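Local coordinates for protein pyrrolysyl-tRNA synthetase (Desulfitobacterium hafniense, PDB 3DSQ) that probably attaches pyrrolysine to its cognate tRNA in an ATP-dependent reaction, working as a homodimeric class II aminoacyl-tRNA synthetase, at residues K79-K82 / A83-Q87; R187-R190 / L191-A195; D227-L230 / A231-A234. All blocks are in the same frame, centred on the assembly; numbering follows the deposited sequence.

Overall arrangement
The three contacts follow one another along the chain within the class II synthetase core. Contact 1 lies on helix 72-85, contact 2 on helix 187-201 and contact 3 on strand 228-236 of the large, mostly antiparallel sheet. Their centres lie about 16 Å (1 and 2), 13 Å (2 and 3) and 20 Å (1 and 3) apart. Contacts 2 and 3 touch, with Leu191 CD1 3.9 Å from Ala234 O, so helix 187-201 packs directly on the sheet. Side chains of contact 1 touch the same helix farther along, Lys79, Leu80 and Ala83 at Ala201 and Gln87 at Trp197. Helix layers thereby pack against the sheet that, in this family, carries the active site.

Contact 1 of 3, residues K79-K82 / A83-Q87; sequences KLAK and ALHQQ
Ala81 and His85 meet one turn apart near the end of helix 72-85, which with the strand after it resembles motif 1 of class II synthetases, an element used in dimer formation. Ala81 O accepts twice: His85 N binds it at 2.9 Å, while Leu84 N adds a weak, bent bond (127°). The His85 ring uses the same oxygen differently. With CG anti to its own carbonyl carbon (chi1 -67°), the imidazole folds back over the preceding turn and Ala81 O sits 3.0 Å above the centre of the ring plane, a direction in which ND1 cannot donate to it. NE2 is satisfied by Gln91 OE1. A leucine in place of His85 would probably leave Gln91 without this partner. Leu84 N also bonds Leu80 O at 3.2 Å, and Ala83 N reaches Lys79 O weakly. Leu80 and Leu84, apolar as a buried face requires, both pack on Leu175 of the sheet. On the more exposed side the extended Lys82 carries NZ to a salt bridge with Glu78, close to Lys82 of the second subunit. Ala81, a small residue, leaves room for the ring, its CB coming 3.8 Å from His85 CE1 at the ring's rim.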
ATOM      1  N   LYS B  79       6.057   7.027   9.937  1.00 37.54           N
ATOM      2  CA  LYS B  79       7.263   7.375  10.689  1.00 39.02           C
ATOM      3  C   LYS B  79       8.503   7.441   9.802  1.00 37.49           C
ATOM      4  O   LYS B  79       9.289   8.383   9.881  1.00 35.30           O
ATOM      5  CB  LYS B  79       7.489   6.340  11.797  1.00 44.08           C
ATOM      6  CG  LYS B  79       8.779   6.505  12.609  1.00 48.93           C
ATOM      7  CD  LYS B  79       8.750   7.724  13.532  1.00 50.62           C
ATOM      8  CE  LYS B  79      10.067   7.855  14.294  1.00 51.92           C
ATOM      9  NZ  LYS B  79      10.104   9.031  15.215  1.00 55.12           N
ATOM     10  N   LEU B  80       8.675   6.430   8.959  1.00 35.88           N
ATOM     11  CA  LEU B  80       9.826   6.373   8.069  1.00 33.49           C
ATOM     12  C   LEU B  80       9.756   7.436   6.978  1.00 33.99           C
ATOM     13  O   LEU B  80      10.765   8.048   6.639  1.00 33.58           O
ATOM     14  CB  LEU B  80       9.937   4.981   7.438  1.00 33.26           C
ATOM     15  CG  LEU B  80      10.136   3.789   8.381  1.00 31.62           C
ATOM     16  CD1 LEU B  80      10.224   2.498   7.565  1.00 31.66           C
ATOM     17  CD2 LEU B  80      11.402   3.975   9.196  1.00 34.72           C
ATOM     18  N   ALA B  81       8.563   7.661   6.436  1.00 33.05           N
ATOM     19  CA  ALA B  81       8.385   8.647   5.377  1.00 33.95           C
ATOM     20  C   ALA B  81       8.736  10.057   5.854  1.00 34.01           C
ATOM     21  O   ALA B  81       9.499  10.768   5.199  1.00 35.38           O
ATOM     22  CB  ALA B  81       6.949   8.611   4.863  1.00 31.98           C
ATOM     23  N   LYS B  82       8.176  10.467   6.987  1.00 34.38           N
ATOM     24  CA  LYS B  82       8.465  11.796   7.526  1.00 36.03           C
ATOM     25  C   LYS B  82       9.960  11.997   7.749  1.00 33.88           C
ATOM     26  O   LYS B  82      10.511  13.037   7.401  1.00 34.38           O
ATOM     27  CB  LYS B  82       7.709  12.019   8.842  1.00 40.16           C
ATOM     28  CG  LYS B  82       6.204  12.115   8.653  1.00 45.82           C
ATOM     29  CD  LYS B  82       5.475  12.382   9.952  1.00 48.49           C
ATOM     30  CE  LYS B  82       3.990  12.588   9.699  1.00 50.05           C
ATOM     31  NZ  LYS B  82       3.252  12.856  10.968  1.00 51.63           N
ATOM     32  N   ALA B  83      10.617  10.995   8.317  1.00 33.11           N
ATOM     33  CA  ALA B  83      12.046  11.081   8.582  1.00 33.74           C
ATOM     34  C   ALA B  83      12.883  11.281   7.318  1.00 34.87           C
ATOM     35  O   ALA B  83      13.919  11.947   7.348  1.00 33.67           O
ATOM     36  CB  ALA B  83      12.512   9.837   9.328  1.00 35.75           C
ATOM     37  N   LEU B  84      12.438  10.714   6.202  1.00 34.80           N
ATOM     38  CA  LEU B  84      13.188  10.862   4.958  1.00 35.45           C
ATOM     39  C   LEU B  84      12.839  12.168   4.244  1.00 34.55           C
ATOM     40  O   LEU B  84      13.654  12.723   3.511  1.00 34.89           O
ATOM     41  CB  LEU B  84      12.932   9.657   4.053  1.00 36.52           C
ATOM     42  CG  LEU B  84      13.527   8.369   4.623  1.00 35.67           C
ATOM     43  CD1 LEU B  84      13.137   7.162   3.774  1.00 38.40           C
ATOM     44  CD2 LEU B  84      15.036   8.520   4.678  1.00 36.42           C
ATOM     45  N   HIS B  85      11.621  12.648   4.464  1.00 35.19           N
ATOM     46  CA  HIS B  85      11.176  13.905   3.877  1.00 35.69           C
ATOM     47  C   HIS B  85      12.026  15.005   4.517  1.00 36.94           C
ATOM     48  O   HIS B  85      12.397  15.985   3.866  1.00 35.85           O
ATOM     49  CB  HIS B  85       9.700  14.153   4.204  1.00 34.31           C
ATOM     50  CG  HIS B  85       8.759  13.183   3.563  1.00 33.68           C
ATOM     51  ND1 HIS B  85       7.499  12.933   4.064  1.00 34.04           N
ATOM     52  CD2 HIS B  85       8.879  12.424   2.447  1.00 29.32           C
ATOM     53  CE1 HIS B  85       6.884  12.059   3.285  1.00 31.08           C
ATOM     54  NE2 HIS B  85       7.700  11.736   2.297  1.00 28.60           N
ATOM     55  N   GLN B  86      12.339  14.819   5.797  1.00 37.64           N
ATOM     56  CA  GLN B  86      13.135  15.784   6.552  1.00 38.69           C
ATOM     57  C   GLN B  86      14.589  15.761   6.103  1.00 39.50           C
ATOM     58  O   GLN B  86      15.366  16.653   6.445  1.00 40.78           O
ATOM     59  CB  GLN B  86      13.035  15.493   8.056  1.00 37.58           C
ATOM     60  CG  GLN B  86      11.600  15.458   8.559  1.00 41.28           C
ATOM     61  CD  GLN B  86      11.488  15.398  10.075  1.00 43.74           C
ATOM     62  OE1 GLN B  86      12.334  14.812  10.752  1.00 45.37           O
ATOM     63  NE2 GLN B  86      10.429  15.995  10.613  1.00 43.22           N
ATOM     64  N   GLN B  87      14.955  14.742   5.332  1.00 39.22           N
ATOM     65  CA  GLN B  87      16.313  14.625   4.822  1.00 37.03           C
ATOM     66  C   GLN B  87      16.321  14.919   3.328  1.00 36.06           C
ATOM     67  O   GLN B  87      17.253  14.554   2.611  1.00 37.03           O
ATOM     68  CB  GLN B  87      16.857  13.228   5.088  1.00 38.94           C
ATOM     69  CG  GLN B  87      16.831  12.851   6.561  1.00 41.80           C
ATOM     70  CD  GLN B  87      17.791  13.681   7.400  1.00 43.01           C
ATOM     71  OE1 GLN B  87      17.674  13.737   8.626  1.00 44.15           O
ATOM     72  NE2 GLN B  87      18.747  14.317   6.745  1.00 41.10           N
TER

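Contact 2 of 3, residues R187-R190 / L191-A195; sequences RHQR and LEDMA
Arg190 and Met194 lie one turn apart at the start of helix 187-201, where the packing is tight. Met194 N meets Arg190 O at 2.8 Å and almost straight (176°), and Met194 CG rests 3.1 Å from the same oxygen. Leu191 N bonds Arg187 O at 3.1 Å just as directly. Leu191 suits this buried face, for its branched side chain packs on Val221, Met235 and Val251 of the sheet beneath. Arg190 folds at chi2 (-59°), which turns its guanidinium toward salt bridges with Glu179 and Glu186; its NE stays 4.8 Å from Asp193 OD2, too far for an ion pair. The more open side carries Gln189, Glu192 and Asp193, polar residues fit for solvent. The Gln189 amide and Asp193 carboxylate have planes only 22° apart, but the side chains run nearly at right angles, and the Gln189 NE2 to Asp193 OD1 approach, 2.5 Å and strongly bent, is at best a weak and doubtful bond. Asp193 OD2 lies 3.0 Å from Gln189 O, acceptor against acceptor. Glu192 has a weak, long ion pair with Arg196. Straight backbone bonds thus hold the turn, the charge of Arg190 is taken up by Glu179 and Glu186, and the Gln189-Asp193 link contributes little.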
ATOM      1  N   ARG B 187      30.003   7.098  -1.186  1.00 39.44           N
ATOM      2  CA  ARG B 187      28.988   6.050  -1.277  1.00 38.78           C
ATOM      3  C   ARG B 187      28.799   5.249   0.007  1.00 39.50           C
ATOM      4  O   ARG B 187      27.688   5.170   0.537  1.00 38.45           O
ATOM      5  CB  ARG B 187      29.308   5.110  -2.436  1.00 37.30           C
ATOM      6  CG  ARG B 187      29.159   5.765  -3.801  1.00 37.27           C
ATOM      7  CD  ARG B 187      29.514   4.803  -4.920  1.00 36.37           C
ATOM      8  NE  ARG B 187      30.905   4.370  -4.832  1.00 35.66           N
ATOM      9  CZ  ARG B 187      31.464   3.478  -5.642  1.00 36.92           C
ATOM     10  NH1 ARG B 187      30.752   2.917  -6.612  1.00 35.99           N
ATOM     11  NH2 ARG B 187      32.735   3.142  -5.479  1.00 36.81           N
ATOM     12  N   HIS B 188      29.880   4.660   0.510  1.00 40.32           N
ATOM     13  CA  HIS B 188      29.819   3.867   1.734  1.00 41.75           C
ATOM     14  C   HIS B 188      29.260   4.647   2.930  1.00 41.82           C
ATOM     15  O   HIS B 188      28.561   4.078   3.770  1.00 41.04           O
ATOM     16  CB  HIS B 188      31.209   3.314   2.062  1.00 43.43           C
ATOM     17  CG  HIS B 188      31.688   2.279   1.090  1.00 44.77           C
ATOM     18  ND1 HIS B 188      31.224   0.981   1.093  1.00 47.63           N
ATOM     19  CD2 HIS B 188      32.572   2.358   0.067  1.00 45.52           C
ATOM     20  CE1 HIS B 188      31.800   0.306   0.114  1.00 45.63           C
ATOM     21  NE2 HIS B 188      32.622   1.118  -0.524  1.00 44.90           N
ATOM     22  N   GLN B 189      29.552   5.943   3.001  1.00 42.28           N
ATOM     23  CA  GLN B 189      29.051   6.771   4.099  1.00 43.64           C
ATOM     24  C   GLN B 189      27.571   7.123   3.914  1.00 42.72           C
ATOM     25  O   GLN B 189      26.844   7.290   4.889  1.00 42.21           O
ATOM     26  CB  GLN B 189      29.889   8.050   4.235  1.00 44.97           C
ATOM     27  CG  GLN B 189      29.303   9.097   5.198  1.00 51.23           C
ATOM     28  CD  GLN B 189      29.179   8.605   6.640  1.00 53.65           C
ATOM     29  OE1 GLN B 189      30.175   8.449   7.350  1.00 55.57           O
ATOM     30  NE2 GLN B 189      27.948   8.357   7.075  1.00 55.64           N
ATOM     31  N   ARG B 190      27.122   7.247   2.667  1.00 43.15           N
ATOM     32  CA  ARG B 190      25.715   7.547   2.414  1.00 42.29           C
ATOM     33  C   ARG B 190      24.872   6.368   2.867  1.00 40.30           C
ATOM     34  O   ARG B 190      23.872   6.539   3.561  1.00 41.60           O
ATOM     35  CB  ARG B 190      25.459   7.792   0.931  1.00 44.80           C
ATOM     36  CG  ARG B 190      25.649   9.220   0.493  1.00 48.58           C
ATOM     37  CD  ARG B 190      24.729  10.180   1.234  1.00 48.60           C
ATOM     38  NE  ARG B 190      24.666  11.457   0.528  1.00 51.06           N
ATOM     39  CZ  ARG B 190      25.728  12.195   0.215  1.00 51.25           C
ATOM     40  NH1 ARG B 190      26.940  11.787   0.557  1.00 50.40           N
ATOM     41  NH2 ARG B 190      25.579  13.326  -0.465  1.00 51.32           N
ATOM     42  N   LEU B 191      25.271   5.170   2.457  1.00 39.32           N
ATOM     43  CA  LEU B 191      24.556   3.970   2.853  1.00 38.81           C
ATOM     44  C   LEU B 191      24.437   3.951   4.375  1.00 39.86           C
ATOM     45  O   LEU B 191      23.386   3.608   4.914  1.00 38.44           O
ATOM     46  CB  LEU B 191      25.283   2.720   2.343  1.00 36.52           C
ATOM     47  CG  LEU B 191      25.097   2.487   0.833  1.00 37.92           C
ATOM     48  CD1 LEU B 191      25.807   1.215   0.403  1.00 35.38           C
ATOM     49  CD2 LEU B 191      23.602   2.389   0.508  1.00 34.96           C
ATOM     50  N   GLU B 192      25.514   4.327   5.065  1.00 40.85           N
ATOM     51  CA  GLU B 192      25.497   4.378   6.525  1.00 41.12           C
ATOM     52  C   GLU B 192      24.460   5.393   6.985  1.00 40.86           C
ATOM     53  O   GLU B 192      23.622   5.091   7.833  1.00 41.46           O
ATOM     54  CB  GLU B 192      26.861   4.796   7.085  1.00 43.26           C
ATOM     55  CG  GLU B 192      27.876   3.679   7.251  1.00 44.66           C
ATOM     56  CD  GLU B 192      29.022   4.086   8.175  1.00 47.25           C
ATOM     57  OE1 GLU B 192      29.705   5.094   7.883  1.00 47.17           O
ATOM     58  OE2 GLU B 192      29.235   3.397   9.195  1.00 46.35           O
ATOM     59  N   ASP B 193      24.528   6.600   6.431  1.00 40.97           N
ATOM     60  CA  ASP B 193      23.587   7.656   6.785  1.00 41.29           C
ATOM     61  C   ASP B 193      22.151   7.165   6.638  1.00 41.95           C
ATOM     62  O   ASP B 193      21.342   7.289   7.559  1.00 43.08           O
ATOM     63  CB  ASP B 193      23.775   8.881   5.887  1.00 42.46           C
ATOM     64  CG  ASP B 193      25.149   9.513   6.024  1.00 46.25           C
ATOM     65  OD1 ASP B 193      25.695   9.536   7.155  1.00 47.15           O
ATOM     66  OD2 ASP B 193      25.672  10.006   4.999  1.00 44.88           O
ATOM     67  N   MET B 194      21.840   6.619   5.467  1.00 40.32           N
ATOM     68  CA  MET B 194      20.505   6.109   5.182  1.00 39.46           C
ATOM     69  C   MET B 194      20.077   5.076   6.212  1.00 36.31           C
ATOM     70  O   MET B 194      18.984   5.151   6.756  1.00 36.64           O
ATOM     71  CB  MET B 194      20.470   5.482   3.790  1.00 40.34           C
ATOM     72  CG  MET B 194      20.928   6.417   2.690  1.00 42.68           C
ATOM     73  SD  MET B 194      20.800   5.648   1.068  1.00 44.94           S
ATOM     74  CE  MET B 194      19.690   6.763   0.273  1.00 41.91           C
ATOM     75  N   ALA B 195      20.941   4.103   6.471  1.00 35.76           N
ATOM     76  CA  ALA B 195      20.639   3.063   7.445  1.00 36.14           C
ATOM     77  C   ALA B 195      20.292   3.687   8.799  1.00 37.81           C
ATOM     78  O   ALA B 195      19.264   3.368   9.408  1.00 37.84           O
ATOM     79  CB  ALA B 195      21.825   2.138   7.590  1.00 33.21           C
TER

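Contact 3 of 3, residues D227-L230 / A231-A234; sequences DLEL and ASGA
Glu229 and Ser232 are the polar pair of this contact: Glu229 OE2 comes to 2.6 Å from Ser232 OG, but the angle is too poor for a hydrogen bond. Glu229 CG stands anti to the backbone N (chi1 179°), and the chain beyond it is extended, running alongside the strand until its carboxylate draws level with the serine hydroxyl. Glu229 CG passes 3.8 Å from Ala231 N on the way. OE1 has a weak, long ion pair with Arg259, and both side chains touch Asp222; the Glu229 side chain lies about 8 Å from a bound sodium ion held by Ser163, Gln164 and Gln167.

The backbone explains why the two side chains come together. Leu230 and Ala231 both face Val223 across the hairpin, a classic beta bulge, and Leu230 has a nearly helical psi of -19°. The extra residue lets Glu229 and Ser232, three apart, point to one side of the sheet. The strand bends here, the axes of its pieces 228-230 and 231-234 being 57° apart.

Apolar packing occupies the opposite side, where Ala231, small, fits beside Phe255. The strand is hydrogen-bonded to 219-225 on one edge and to 250-256 on the other, while from helix 257-265 Ile263 meets Leu228 and Leu230, and Leu260 also meets Leu230.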
ATOM      1  N   ASP B 227      22.651 -12.021  14.032  1.00 56.91           N
ATOM      2  CA  ASP B 227      22.559 -12.837  12.824  1.00 57.87           C
ATOM      3  C   ASP B 227      21.246 -12.509  12.105  1.00 57.29           C
ATOM      4  O   ASP B 227      20.698 -13.325  11.368  1.00 57.49           O
ATOM      5  CB  ASP B 227      22.602 -14.326  13.205  1.00 59.90           C
ATOM      6  CG  ASP B 227      22.677 -15.250  11.992  1.00 62.41           C
ATOM      7  OD1 ASP B 227      21.668 -15.381  11.266  1.00 62.50           O
ATOM      8  OD2 ASP B 227      23.751 -15.851  11.765  1.00 62.73           O
ATOM      9  N   LEU B 228      20.746 -11.299  12.316  1.00 56.13           N
ATOM     10  CA  LEU B 228      19.492 -10.893  11.703  1.00 55.36           C
ATOM     11  C   LEU B 228      19.657  -9.779  10.678  1.00 54.16           C
ATOM     12  O   LEU B 228      20.095  -8.680  11.012  1.00 54.03           O
ATOM     13  CB  LEU B 228      18.513 -10.444  12.789  1.00 55.96           C
ATOM     14  CG  LEU B 228      18.166 -11.476  13.865  1.00 57.26           C
ATOM     15  CD1 LEU B 228      17.292 -10.833  14.935  1.00 56.62           C
ATOM     16  CD2 LEU B 228      17.454 -12.658  13.228  1.00 57.45           C
ATOM     17  N   GLU B 229      19.294 -10.064   9.431  1.00 53.41           N
ATOM     18  CA  GLU B 229      19.388  -9.063   8.373  1.00 53.04           C
ATOM     19  C   GLU B 229      18.198  -8.122   8.437  1.00 51.21           C
ATOM     20  O   GLU B 229      17.047  -8.561   8.449  1.00 52.44           O
ATOM     21  CB  GLU B 229      19.416  -9.712   6.989  1.00 53.71           C
ATOM     22  CG  GLU B 229      19.489  -8.684   5.861  1.00 55.78           C
ATOM     23  CD  GLU B 229      19.441  -9.310   4.482  1.00 58.03           C
ATOM     24  OE1 GLU B 229      18.464 -10.031   4.187  1.00 59.06           O
ATOM     25  OE2 GLU B 229      20.380  -9.077   3.690  1.00 58.23           O
ATOM     26  N   LEU B 230      18.482  -6.826   8.470  1.00 48.31           N
ATOM     27  CA  LEU B 230      17.433  -5.819   8.524  1.00 45.41           C
ATOM     28  C   LEU B 230      17.300  -5.064   7.205  1.00 43.57           C
ATOM     29  O   LEU B 230      16.270  -4.445   6.938  1.00 41.97           O
ATOM     30  CB  LEU B 230      17.721  -4.830   9.659  1.00 45.20           C
ATOM     31  CG  LEU B 230      17.270  -5.258  11.063  1.00 46.28           C
ATOM     32  CD1 LEU B 230      17.660  -6.706  11.339  1.00 44.30           C
ATOM     33  CD2 LEU B 230      17.887  -4.322  12.090  1.00 45.74           C
ATOM     34  N   ALA B 231      18.340  -5.123   6.378  1.00 41.37           N
ATOM     35  CA  ALA B 231      18.320  -4.416   5.105  1.00 40.29           C
ATOM     36  C   ALA B 231      19.538  -4.703   4.242  1.00 40.10           C
ATOM     37  O   ALA B 231      20.601  -5.080   4.740  1.00 38.01           O
ATOM     38  CB  ALA B 231      18.214  -2.915   5.353  1.00 39.99           C
ATOM     39  N   SER B 232      19.369  -4.512   2.938  1.00 40.74           N
ATOM     40  CA  SER B 232      20.445  -4.724   1.980  1.00 41.09           C
ATOM     41  C   SER B 232      20.591  -3.509   1.069  1.00 40.52           C
ATOM     42  O   SER B 232      19.626  -3.061   0.459  1.00 39.26           O
ATOM     43  CB  SER B 232      20.168  -5.970   1.146  1.00 42.30           C
ATOM     44  OG  SER B 232      20.132  -7.115   1.975  1.00 46.13           O
ATOM     45  N   GLY B 233      21.808  -2.978   0.997  1.00 41.72           N
ATOM     46  CA  GLY B 233      22.070  -1.822   0.159  1.00 41.29           C
ATOM     47  C   GLY B 233      22.984  -2.181  -0.995  1.00 40.61           C
ATOM     48  O   GLY B 233      23.812  -3.079  -0.873  1.00 40.40           O
ATOM     49  N   ALA B 234      22.824  -1.495  -2.122  1.00 40.08           N
ATOM     50  CA  ALA B 234      23.650  -1.749  -3.297  1.00 39.01           C
ATOM     51  C   ALA B 234      24.363  -0.456  -3.680  1.00 38.20           C
ATOM     52  O   ALA B 234      24.114   0.594  -3.089  1.00 37.62           O
ATOM     53  CB  ALA B 234      22.791  -2.270  -4.455  1.00 38.23           C
TER